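PDB 4TN0: UPF0141 protein yjdB from Campylobacter jejuni subsp. jejuni HB93-13, which probably transfers phosphoethanolamine to cell-envelope and flagellar targets through a zinc-binding, alkaline phosphatase-like periplasmic domain, and is required for polymyxin resistance and motility. Local coordinates for residues T16-V21 and S144-I149; D92-T97 and G287-K292; A101-N106 and D116-K121; E218-Y223 and F257-E262. One frame throughout, in Å; residues are numbered along the deposited sequence.

Contact 1: T16-V21 and S144-I149; sequences TKKLLV and SDQNII
Lys-18 O is gripped twice by one residue, Asn-147, whose backbone N lies 3.0 Å from Lys-18 O and whose side-chain ND2 lies 3.3 Å from Lys-18 O, the two donors coming from opposite faces of the carbonyl plane. The rest of the backbone ladder is regular and parallel: Lys-18 N bonds to Asp-145 O at 2.7 Å, Leu-20 N to Asn-147 O, and Ile-149 N to Leu-20 O. With CG turned beside its own backbone N (chi1 -48°), the Asn-147 amide also folds back on the start of its segment. There Ser-144 N gives a nearly straight bond of 2.8 Å to Asn-147 OD1, on a lone pair, and Asn-147 ND2 returns one to Ser-144 O. Bonded at OD1 and ND2, the amide has its rotation fixed where strand 146-152 begins. Beside it, Leu-19 CD1 rests 3.8 Å from Asn-147 CB and 4.0 Å from Ile-149 CD1. On the other face Lys-18 CB packs 3.7 Å from Gln-146 CG, while the Lys-18 ammonium leads away to a salt bridge with Glu-218. Strands 18-24 and 146-152 are neighbours within the sheet, flanked by strands 218-224 and 100-105, with helix 281-288 covering Leu-20 and Ile-148.

Contact 2: D92-T97 and G287-K292; sequences DVLYKT and GYFNVK
Val-291 and Phe-289, at the end of helix 281-288, meet the last turn of helix 90-96 where the former helix is closed by a Schellman motif. Asn-290, with positive phi (53°), is its C-prime residue: Asn-290 N reaches back to Gly-287 O, and Val-291 N to Leu-286 O. The reversal places Phe-289 and Val-291 against helix 90-96.

Across the interface the contact is entirely apolar, with no hydrogen bond between the segments. Both methyls of Val-291 are engaged: CG2 is shared between Leu-94, whose CD2 is 4.0 Å from Val-291 CG2, and Thr-97, while CG1 meets Val-93 CG1 at 4.1 Å. The same Leu-94 methyl reaches the Phe-289 ring obliquely, and the two side chains cross at about a right angle.

Within segment 287-292, Tyr-288 CD1 lies over one face of the Phe-289 ring, offset toward its rim. Behind the interface, Leu-94 and Phe-289 both touch Ile-148 of strand 146-152, so this packing joins two helix ends over the central sheet. Thr-97, with CG2 anti to its own N and its hydroxyl turned beside that N (chi1 -82°), brings Thr-97 CG2 to 3.8 Å from Val-291 CG2.

Contact 3: A101-N106 and D116-K121; sequences AAWFDN and DRLAYK
Ala-101 opens the contact with its CB 4.0 Å from Leu-118 CD2, one branch of a leucine whose two methyls reach different residues of strand 100-105. At Ala-102 the contact passes to the backbone: its CA lies 3.3 Å from Tyr-120 O, a CA-H...O contact. The same carbonyl accepts the one hydrogen bond between the segments, from Trp-103 N to Tyr-120 O at 3.1 Å, with the donor in the carbonyl plane and an N-H...O angle of 161°.

Trp-103 and Lys-121 form a parallel bridge. The other Leu-118 methyl, CD1, comes to 3.7 Å from Trp-103 CB and approaches the indole obliquely. With CG anti to the backbone N (chi1 -174°), the indole extends away from the partner segment, and Trp-103 NE1 forms an almost straight 3.0 Å bond to Asp-105 OD2, which lies close to the ring plane. Asp-105 OD2 also meets His-152, so the carboxylate links the indole to strand 146-152.

Phe-104 turns to the other face of the sheet, where its CE1 is 3.6 Å from Tyr-120 CE2. The tyrosine carbon stands at the edge of the phenylalanine ring near its plane, and the ring planes are 85° apart. The Lys-121 side chain, extended beyond CG, reaches back along its segment, and Lys-121 NZ bonds to Asp-116 O at 2.6 Å, closing the turn that leads into strand 120-123.

One backbone bond between these segments, continued by that of Trp-103 with Gln-122, and apolar contacts on both faces hold outermost strand 120-123, while Trp-103 and Lys-121 satisfy their polar ends within their own segments.

Contact 4: E218-Y223 and F257-E262; sequences ESSLFY and FWSNDE
Phe-257 and Phe-222 form a non-hydrogen-bonded antiparallel pair whose side chains cross at about a right angle: Phe-222 CD1 lies 4.1 Å from Phe-257 CB, each near the plane at the edge of the other's ring. A chi1 of 178° swings the Phe-257 ring away from its own backbone N and along strand 218-224, bringing Phe-257 CE1 to 3.6 Å from Ser-220 CB. Leu-264 and Ala-268 of helix 264-271 also touch Phe-257.

On the opposite face Leu-221 and Trp-258 stand side by side as the hydrogen-bonded pair. Their backbones exchange two bonds, Leu-221 N to Trp-258 O at 2.7 Å and Trp-258 N to Leu-221 O at 2.8 Å. Helix 186-211 packs on both side chains through Ile-208.

Toward the end of strand 252-259 the polar groups take over. Ser-219 O accepts from Asn-260 N and, from above the carbonyl plane, from Ser-259 OG at 2.9 Å. That hydroxyl also accepts from Asp-261 N, making an ST turn. The Asn-260 side chain comes back across Ser-219, its OD1 taking Ser-219 N at 3.0 Å with the donor tilted 26° from the amide carbonyl plane. Beyond it the carboxylates of Glu-218 and Asp-261 stand nearly perpendicular, Glu-218 OE2 and Asp-261 OD2 being 3.5 Å apart; Lys-18 pairs with Glu-218 and the backbone N of Lys-263 with Asp-261, which probably eases the repulsion.

Strand 252-259 is thereby joined antiparallel to the parallel run in the centre of the sheet, with helices on both faces, as in the alpha/beta/alpha sandwich of the alkaline phosphatase-like fold.

Three of the four contacts are steps across one mixed sheet, in which strands 120-123, 100-105, 146-152, 18-24, 218-224 and 252-259 lie side by side. Contact 3 forms one edge; contact 1, centred about 15 Å from it, lies further in; contact 4 follows, about 11 Å from contact 1. Contact 2 lies over one face, its centre about 11 Å from that of contact 1; Asp-92 with Arg-117 links it to contact 3. Along the chain, contacts 1 and 2 cross, both enclosing contact 3; contact 1 closes before contact 4 opens inside contact 2. That 190-residue span, with Tyr-288 meeting Ser-220, draws distant sequence into one domain, which also carries the zinc site.

Contact 1: T16-V21 and S144-I149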
# COMPACT_ATOMS: atom_id res chain seq x y z
N THR A 16 -23.56 -5.71 -7.07
CA THR A 16 -23.22 -4.27 -7.17
C THR A 16 -21.97 -4.09 -8.06
O THR A 16 -21.14 -4.99 -8.18
CB THR A 16 -22.94 -3.62 -5.78
OG1 THR A 16 -23.97 -3.98 -4.85
CG2 THR A 16 -22.91 -2.09 -5.88
N LYS A 17 -21.83 -2.94 -8.71
CA LYS A 17 -20.67 -2.75 -9.57
C LYS A 17 -19.52 -2.15 -8.73
O LYS A 17 -19.68 -1.08 -8.14
CB LYS A 17 -21.05 -1.88 -10.78
CG LYS A 17 -22.22 -2.48 -11.57
CD LYS A 17 -21.98 -2.61 -13.08
CE LYS A 17 -23.23 -3.18 -13.80
NZ LYS A 17 -24.46 -2.32 -13.80
N LYS A 18 -18.39 -2.85 -8.66
CA LYS A 18 -17.32 -2.51 -7.70
C LYS A 18 -15.91 -2.40 -8.32
O LYS A 18 -15.53 -3.16 -9.22
CB LYS A 18 -17.28 -3.54 -6.56
CG LYS A 18 -18.40 -3.45 -5.54
CD LYS A 18 -18.29 -4.59 -4.53
CE LYS A 18 -19.16 -4.35 -3.31
NZ LYS A 18 -18.48 -3.48 -2.30
N LEU A 19 -15.13 -1.44 -7.81
CA LEU A 19 -13.73 -1.28 -8.21
C LEU A 19 -12.82 -0.90 -7.04
O LEU A 19 -12.91 0.21 -6.53
CB LEU A 19 -13.60 -0.22 -9.31
CG LEU A 19 -12.17 0.18 -9.70
CD1 LEU A 19 -11.36 -1.04 -10.12
CD2 LEU A 19 -12.17 1.24 -10.80
N LEU A 20 -11.91 -1.80 -6.67
CA LEU A 20 -10.93 -1.47 -5.64
C LEU A 20 -9.53 -1.33 -6.27
O LEU A 20 -9.07 -2.22 -6.99
CB LEU A 20 -10.92 -2.52 -4.51
CG LEU A 20 -9.91 -2.27 -3.37
CD1 LEU A 20 -10.20 -0.94 -2.73
CD2 LEU A 20 -9.91 -3.38 -2.32
N VAL A 21 -8.90 -0.19 -6.02
CA VAL A 21 -7.51 0.02 -6.42
C VAL A 21 -6.66 -0.07 -5.16
O VAL A 21 -6.79 0.74 -4.24
CB VAL A 21 -7.28 1.39 -7.13
CG1 VAL A 21 -5.80 1.65 -7.31
CG2 VAL A 21 -8.00 1.46 -8.49
N SER A 144 -14.77 -5.45 -15.42
CA SER A 144 -15.91 -6.34 -15.21
C SER A 144 -16.82 -5.74 -14.14
O SER A 144 -16.77 -4.53 -13.90
CB SER A 144 -15.46 -7.74 -14.80
OG SER A 144 -14.54 -8.28 -15.73
N ASP A 145 -17.63 -6.58 -13.50
CA ASP A 145 -18.60 -6.06 -12.54
C ASP A 145 -17.93 -5.82 -11.19
O ASP A 145 -18.27 -4.87 -10.49
CB ASP A 145 -19.80 -7.02 -12.38
CG ASP A 145 -20.56 -7.28 -13.69
OD1 ASP A 145 -19.98 -7.13 -14.80
OD2 ASP A 145 -21.74 -7.67 -13.61
N GLN A 146 -16.97 -6.68 -10.86
CA GLN A 146 -16.13 -6.53 -9.66
C GLN A 146 -14.64 -6.66 -10.02
O GLN A 146 -14.21 -7.67 -10.60
CB GLN A 146 -16.51 -7.55 -8.59
CG GLN A 146 -17.61 -7.11 -7.65
CD GLN A 146 -18.99 -7.58 -8.08
OE1 GLN A 146 -19.14 -8.57 -8.81
NE2 GLN A 146 -20.01 -6.88 -7.61
N ASN A 147 -13.87 -5.63 -9.68
CA ASN A 147 -12.45 -5.57 -10.07
C ASN A 147 -11.53 -5.18 -8.93
O ASN A 147 -11.81 -4.21 -8.21
CB ASN A 147 -12.24 -4.56 -11.20
CG ASN A 147 -13.23 -4.72 -12.33
OD1 ASN A 147 -12.96 -5.39 -13.33
ND2 ASN A 147 -14.40 -4.11 -12.17
N ILE A 148 -10.41 -5.88 -8.79
CA ILE A 148 -9.32 -5.34 -7.97
C ILE A 148 -8.11 -5.14 -8.86
O ILE A 148 -7.69 -6.05 -9.59
CB ILE A 148 -8.94 -6.22 -6.74
CG1 ILE A 148 -7.89 -5.50 -5.89
CG2 ILE A 148 -8.47 -7.62 -7.16
CD1 ILE A 148 -7.55 -6.18 -4.57
N ILE A 149 -7.59 -3.92 -8.80
CA ILE A 149 -6.37 -3.55 -9.49
C ILE A 149 -5.28 -3.22 -8.48
O ILE A 149 -5.43 -2.33 -7.64
CB ILE A 149 -6.60 -2.34 -10.42
CG1 ILE A 149 -7.80 -2.64 -11.35
CG2 ILE A 149 -5.32 -2.02 -11.20
CD1 ILE A 149 -8.13 -1.54 -12.35

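Contact 2: D92-T97 and G287-K292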
# COMPACT_ATOMS: atom_id res chain seq x y z
N ASP A 92 -5.36 -14.87 -4.75
CA ASP A 92 -5.79 -16.15 -5.29
C ASP A 92 -7.25 -16.40 -4.90
O ASP A 92 -8.03 -16.94 -5.67
CB ASP A 92 -4.92 -17.29 -4.76
CG ASP A 92 -3.49 -17.17 -5.19
OD1 ASP A 92 -3.22 -17.05 -6.42
OD2 ASP A 92 -2.63 -17.17 -4.27
N VAL A 93 -7.60 -16.06 -3.67
CA VAL A 93 -8.97 -16.23 -3.21
C VAL A 93 -9.93 -15.36 -4.01
O VAL A 93 -10.97 -15.85 -4.44
CB VAL A 93 -9.12 -15.93 -1.72
CG1 VAL A 93 -10.58 -16.07 -1.29
CG2 VAL A 93 -8.24 -16.87 -0.93
N LEU A 94 -9.57 -14.11 -4.26
CA LEU A 94 -10.45 -13.25 -5.06
C LEU A 94 -10.55 -13.74 -6.49
O LEU A 94 -11.62 -13.69 -7.09
CB LEU A 94 -9.96 -11.81 -5.05
CG LEU A 94 -9.86 -11.10 -3.71
CD1 LEU A 94 -9.17 -9.75 -3.94
CD2 LEU A 94 -11.22 -10.91 -3.11
N TYR A 95 -9.44 -14.25 -7.04
CA TYR A 95 -9.43 -14.73 -8.42
C TYR A 95 -10.28 -15.98 -8.61
O TYR A 95 -11.04 -16.08 -9.56
CB TYR A 95 -8.01 -15.04 -8.88
CG TYR A 95 -7.89 -15.67 -10.26
CD1 TYR A 95 -7.68 -14.89 -11.39
CD2 TYR A 95 -7.98 -17.06 -10.43
CE1 TYR A 95 -7.57 -15.47 -12.65
CE2 TYR A 95 -7.87 -17.64 -11.67
CZ TYR A 95 -7.66 -16.84 -12.78
OH TYR A 95 -7.55 -17.43 -14.03
N LYS A 96 -10.13 -16.93 -7.70
CA LYS A 96 -10.83 -18.20 -7.82
C LYS A 96 -12.31 -18.03 -7.51
O LYS A 96 -13.12 -18.90 -7.79
CB LYS A 96 -10.18 -19.26 -6.92
CG LYS A 96 -10.50 -19.14 -5.45
CD LYS A 96 -9.74 -20.19 -4.66
CE LYS A 96 -10.21 -20.24 -3.22
NZ LYS A 96 -9.33 -21.14 -2.45
N THR A 97 -12.65 -16.86 -6.96
CA THR A 97 -13.99 -16.54 -6.52
C THR A 97 -14.63 -15.59 -7.57
O THR A 97 -15.72 -15.02 -7.39
CB THR A 97 -13.91 -15.98 -5.08
OG1 THR A 97 -13.84 -17.08 -4.16
CG2 THR A 97 -15.06 -15.20 -4.70
N GLY A 287 -13.45 -9.22 2.55
CA GLY A 287 -14.65 -8.48 2.90
C GLY A 287 -15.13 -7.50 1.85
O GLY A 287 -16.33 -7.24 1.73
N TYR A 288 -14.19 -6.95 1.09
CA TYR A 288 -14.55 -5.90 0.15
C TYR A 288 -15.36 -6.46 -1.00
O TYR A 288 -16.25 -5.78 -1.51
CB TYR A 288 -13.31 -5.19 -0.41
CG TYR A 288 -13.66 -3.92 -1.13
CD1 TYR A 288 -13.95 -3.93 -2.49
CD2 TYR A 288 -13.73 -2.71 -0.45
CE1 TYR A 288 -14.29 -2.77 -3.16
CE2 TYR A 288 -14.08 -1.55 -1.10
CZ TYR A 288 -14.35 -1.58 -2.46
OH TYR A 288 -14.69 -0.43 -3.11
N PHE A 289 -15.06 -7.68 -1.41
CA PHE A 289 -15.80 -8.28 -2.51
C PHE A 289 -16.81 -9.30 -1.98
O PHE A 289 -17.32 -10.13 -2.72
CB PHE A 289 -14.84 -8.92 -3.51
CG PHE A 289 -13.97 -7.92 -4.19
CD1 PHE A 289 -14.37 -7.35 -5.39
CD2 PHE A 289 -12.78 -7.51 -3.62
CE1 PHE A 289 -13.58 -6.40 -6.01
CE2 PHE A 289 -11.99 -6.57 -4.24
CZ PHE A 289 -12.39 -6.01 -5.43
N ASN A 290 -17.14 -9.16 -0.69
CA ASN A 290 -18.12 -10.01 -0.00
C ASN A 290 -17.86 -11.50 -0.13
O ASN A 290 -18.79 -12.28 -0.36
CB ASN A 290 -19.54 -9.71 -0.53
CG ASN A 290 -19.95 -8.26 -0.32
OD1 ASN A 290 -20.12 -7.51 -1.28
ND2 ASN A 290 -20.07 -7.86 0.94
N VAL A 291 -16.60 -11.91 -0.00
CA VAL A 291 -16.28 -13.34 -0.11
C VAL A 291 -16.75 -14.07 1.15
O VAL A 291 -16.39 -13.71 2.27
CB VAL A 291 -14.76 -13.59 -0.32
CG1 VAL A 291 -14.45 -15.07 -0.25
CG2 VAL A 291 -14.31 -13.04 -1.66
N LYS A 292 -17.58 -15.10 0.95
CA LYS A 292 -18.10 -15.85 2.08
C LYS A 292 -17.18 -17.03 2.33
O LYS A 292 -16.96 -17.86 1.45
CB LYS A 292 -19.55 -16.31 1.81
CG LYS A 292 -20.57 -15.17 1.68
CD LYS A 292 -20.69 -14.37 2.99
CE LYS A 292 -21.66 -13.18 2.90
NZ LYS A 292 -23.10 -13.53 2.73

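Contact 3: A101-N106 and D116-K121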
# COMPACT_ATOMS: atom_id res chain seq x y z
N ALA A 101 -9.07 -9.53 -11.35
CA ALA A 101 -7.83 -9.13 -10.68
C ALA A 101 -6.73 -8.74 -11.65
O ALA A 101 -6.37 -9.51 -12.53
CB ALA A 101 -7.34 -10.27 -9.78
N ALA A 102 -6.20 -7.53 -11.48
CA ALA A 102 -5.04 -7.07 -12.24
C ALA A 102 -3.91 -6.62 -11.30
O ALA A 102 -4.17 -5.98 -10.26
CB ALA A 102 -5.42 -5.94 -13.19
N TRP A 103 -2.67 -7.01 -11.62
CA TRP A 103 -1.49 -6.61 -10.85
C TRP A 103 -0.44 -5.92 -11.74
O TRP A 103 0.18 -6.55 -12.60
CB TRP A 103 -0.90 -7.84 -10.13
CG TRP A 103 0.26 -7.53 -9.18
CD1 TRP A 103 1.51 -7.15 -9.53
CD2 TRP A 103 0.25 -7.62 -7.75
NE1 TRP A 103 2.28 -6.97 -8.41
CE2 TRP A 103 1.53 -7.26 -7.30
CE3 TRP A 103 -0.72 -7.96 -6.80
CZ2 TRP A 103 1.87 -7.23 -5.94
CZ3 TRP A 103 -0.39 -7.93 -5.46
CH2 TRP A 103 0.90 -7.57 -5.04
N PHE A 104 -0.23 -4.62 -11.53
CA PHE A 104 0.78 -3.87 -12.30
C PHE A 104 1.97 -3.47 -11.40
O PHE A 104 1.81 -2.71 -10.44
CB PHE A 104 0.15 -2.64 -12.95
CG PHE A 104 -1.02 -2.94 -13.84
CD1 PHE A 104 -0.97 -4.01 -14.73
CD2 PHE A 104 -2.17 -2.18 -13.78
CE1 PHE A 104 -2.06 -4.30 -15.55
CE2 PHE A 104 -3.27 -2.46 -14.60
CZ PHE A 104 -3.20 -3.53 -15.48
N ASP A 105 3.16 -3.96 -11.73
CA ASP A 105 4.31 -3.86 -10.84
C ASP A 105 5.45 -3.03 -11.41
O ASP A 105 6.04 -3.39 -12.44
CB ASP A 105 4.82 -5.27 -10.50
CG ASP A 105 5.57 -5.32 -9.18
OD1 ASP A 105 6.57 -4.59 -9.04
OD2 ASP A 105 5.13 -6.04 -8.26
N ASN A 106 5.78 -1.94 -10.73
CA ASN A 106 6.90 -1.08 -11.10
C ASN A 106 8.07 -1.20 -10.10
O ASN A 106 9.07 -0.48 -10.18
CB ASN A 106 6.45 0.38 -11.20
CG ASN A 106 7.48 1.27 -11.88
OD1 ASN A 106 8.10 0.86 -12.86
ND2 ASN A 106 7.66 2.49 -11.38
N ASP A 116 1.92 -14.16 -8.87
CA ASP A 116 2.37 -15.20 -9.79
C ASP A 116 1.26 -15.96 -10.53
O ASP A 116 1.44 -16.37 -11.68
CB ASP A 116 3.25 -16.18 -9.02
CG ASP A 116 4.61 -15.60 -8.69
OD1 ASP A 116 4.82 -14.38 -8.91
OD2 ASP A 116 5.48 -16.35 -8.19
N ARG A 117 0.13 -16.16 -9.87
CA ARG A 117 -0.92 -16.98 -10.43
C ARG A 117 -2.08 -16.13 -10.93
O ARG A 117 -3.19 -16.63 -11.15
CB ARG A 117 -1.40 -18.00 -9.40
CG ARG A 117 -0.39 -19.08 -9.08
CD ARG A 117 -0.75 -19.74 -7.75
NE ARG A 117 -0.89 -18.72 -6.74
CZ ARG A 117 0.15 -18.21 -6.06
NH1 ARG A 117 -0.04 -17.26 -5.15
NH2 ARG A 117 1.37 -18.67 -6.30
N LEU A 118 -1.83 -14.84 -11.15
CA LEU A 118 -2.84 -13.98 -11.72
C LEU A 118 -2.73 -14.03 -13.23
O LEU A 118 -1.66 -14.29 -13.78
CB LEU A 118 -2.70 -12.54 -11.24
CG LEU A 118 -3.03 -12.34 -9.76
CD1 LEU A 118 -2.92 -10.87 -9.38
CD2 LEU A 118 -4.38 -12.90 -9.41
N ALA A 119 -3.86 -13.80 -13.91
CA ALA A 119 -3.87 -13.89 -15.35
C ALA A 119 -3.33 -12.60 -15.92
O ALA A 119 -2.41 -12.62 -16.74
CB ALA A 119 -5.28 -14.16 -15.86
N TYR A 120 -3.86 -11.46 -15.49
CA TYR A 120 -3.34 -10.22 -16.05
C TYR A 120 -2.47 -9.44 -15.05
O TYR A 120 -2.97 -8.72 -14.15
CB TYR A 120 -4.44 -9.33 -16.63
CG TYR A 120 -3.81 -8.30 -17.56
CD1 TYR A 120 -2.94 -8.72 -18.57
CD2 TYR A 120 -4.12 -6.94 -17.49
CE1 TYR A 120 -2.34 -7.84 -19.44
CE2 TYR A 120 -3.54 -6.03 -18.39
CZ TYR A 120 -2.64 -6.50 -19.36
OH TYR A 120 -2.03 -5.65 -20.27
N LYS A 121 -1.16 -9.64 -15.22
CA LYS A 121 -0.08 -9.04 -14.43
C LYS A 121 0.95 -8.43 -15.40
O LYS A 121 1.11 -8.90 -16.54
CB LYS A 121 0.57 -10.10 -13.53
CG LYS A 121 1.11 -11.28 -14.30
CD LYS A 121 1.60 -12.40 -13.42
CE LYS A 121 1.95 -13.59 -14.31
NZ LYS A 121 2.40 -14.78 -13.52

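Contact 4: E218-Y223 and F257-E262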
# COMPACT_ATOMS: atom_id res chain seq x y z
N GLU A 218 -18.82 1.62 -7.85
CA GLU A 218 -18.44 2.01 -6.51
C GLU A 218 -16.92 1.80 -6.40
O GLU A 218 -16.42 0.67 -6.51
CB GLU A 218 -19.18 1.18 -5.46
CG GLU A 218 -18.36 0.87 -4.21
CD GLU A 218 -19.06 -0.09 -3.26
OE1 GLU A 218 -18.36 -0.76 -2.46
OE2 GLU A 218 -20.31 -0.15 -3.30
N SER A 219 -16.19 2.90 -6.21
CA SER A 219 -14.74 2.85 -6.32
C SER A 219 -14.06 3.16 -4.99
O SER A 219 -14.47 4.05 -4.25
CB SER A 219 -14.25 3.84 -7.38
OG SER A 219 -14.73 3.48 -8.67
N SER A 220 -13.01 2.40 -4.71
CA SER A 220 -12.20 2.66 -3.53
C SER A 220 -10.71 2.61 -3.85
O SER A 220 -10.26 1.83 -4.71
CB SER A 220 -12.53 1.66 -2.43
OG SER A 220 -13.90 1.77 -2.07
N LEU A 221 -9.95 3.47 -3.18
CA LEU A 221 -8.50 3.40 -3.16
C LEU A 221 -7.99 3.03 -1.77
O LEU A 221 -8.35 3.67 -0.77
CB LEU A 221 -7.88 4.72 -3.62
CG LEU A 221 -6.38 4.89 -3.34
CD1 LEU A 221 -5.57 3.88 -4.13
CD2 LEU A 221 -5.93 6.31 -3.67
N PHE A 222 -7.17 1.99 -1.71
CA PHE A 222 -6.45 1.68 -0.47
C PHE A 222 -4.96 1.63 -0.75
O PHE A 222 -4.51 0.89 -1.64
CB PHE A 222 -6.92 0.37 0.17
CG PHE A 222 -6.38 0.16 1.56
CD1 PHE A 222 -6.59 1.12 2.53
CD2 PHE A 222 -5.64 -0.96 1.87
CE1 PHE A 222 -6.06 0.96 3.80
CE2 PHE A 222 -5.13 -1.13 3.12
CZ PHE A 222 -5.34 -0.17 4.10
N TYR A 223 -4.23 2.48 -0.02
CA TYR A 223 -2.77 2.58 -0.14
C TYR A 223 -2.08 2.28 1.18
O TYR A 223 -2.45 2.84 2.22
CB TYR A 223 -2.37 3.99 -0.62
CG TYR A 223 -0.93 4.39 -0.30
CD1 TYR A 223 -0.65 5.25 0.76
CD2 TYR A 223 0.14 3.93 -1.07
CE1 TYR A 223 0.64 5.63 1.05
CE2 TYR A 223 1.46 4.31 -0.76
CZ TYR A 223 1.69 5.16 0.30
OH TYR A 223 2.97 5.55 0.63
N PHE A 257 -7.08 5.61 2.87
CA PHE A 257 -8.27 5.10 2.19
C PHE A 257 -9.13 6.20 1.59
O PHE A 257 -9.31 7.27 2.18
CB PHE A 257 -9.15 4.27 3.14
CG PHE A 257 -10.42 3.76 2.50
CD1 PHE A 257 -10.39 2.71 1.59
CD2 PHE A 257 -11.65 4.34 2.79
CE1 PHE A 257 -11.55 2.25 1.00
CE2 PHE A 257 -12.81 3.89 2.20
CZ PHE A 257 -12.76 2.84 1.31
N TRP A 258 -9.64 5.92 0.40
CA TRP A 258 -10.61 6.81 -0.21
C TRP A 258 -11.68 6.00 -0.92
O TRP A 258 -11.39 4.95 -1.51
CB TRP A 258 -9.94 7.78 -1.18
CG TRP A 258 -10.91 8.67 -1.88
CD1 TRP A 258 -11.31 9.91 -1.49
CD2 TRP A 258 -11.59 8.40 -3.11
NE1 TRP A 258 -12.20 10.43 -2.39
CE2 TRP A 258 -12.39 9.52 -3.40
CE3 TRP A 258 -11.60 7.32 -4.00
CZ2 TRP A 258 -13.20 9.59 -4.53
CZ3 TRP A 258 -12.40 7.39 -5.12
CH2 TRP A 258 -13.19 8.52 -5.38
N SER A 259 -12.90 6.51 -0.91
CA SER A 259 -13.99 5.88 -1.64
C SER A 259 -14.99 6.94 -2.04
O SER A 259 -15.11 7.97 -1.37
CB SER A 259 -14.68 4.81 -0.81
OG SER A 259 -15.62 4.10 -1.59
N ASN A 260 -15.71 6.69 -3.13
CA ASN A 260 -16.81 7.56 -3.53
C ASN A 260 -18.09 7.17 -2.79
O ASN A 260 -19.01 7.98 -2.63
CB ASN A 260 -17.03 7.49 -5.04
CG ASN A 260 -17.17 6.07 -5.54
OD1 ASN A 260 -17.56 5.17 -4.79
ND2 ASN A 260 -16.83 5.84 -6.81
N ASP A 261 -18.11 5.93 -2.32
CA ASP A 261 -19.12 5.46 -1.38
C ASP A 261 -18.76 6.02 -0.03
O ASP A 261 -17.88 5.49 0.65
CB ASP A 261 -19.14 3.93 -1.37
CG ASP A 261 -20.15 3.34 -0.39
OD1 ASP A 261 -20.44 3.94 0.67
OD2 ASP A 261 -20.66 2.24 -0.70
N GLU A 262 -19.46 7.06 0.40
CA GLU A 262 -19.04 7.74 1.62
C GLU A 262 -19.56 7.08 2.88
O GLU A 262 -19.60 7.70 3.94
CB GLU A 262 -19.36 9.23 1.60
CG GLU A 262 -18.20 10.02 0.95
CD GLU A 262 -18.26 11.52 1.19
OE1 GLU A 262 -19.29 12.00 1.70
OE2 GLU A 262 -17.25 12.21 0.89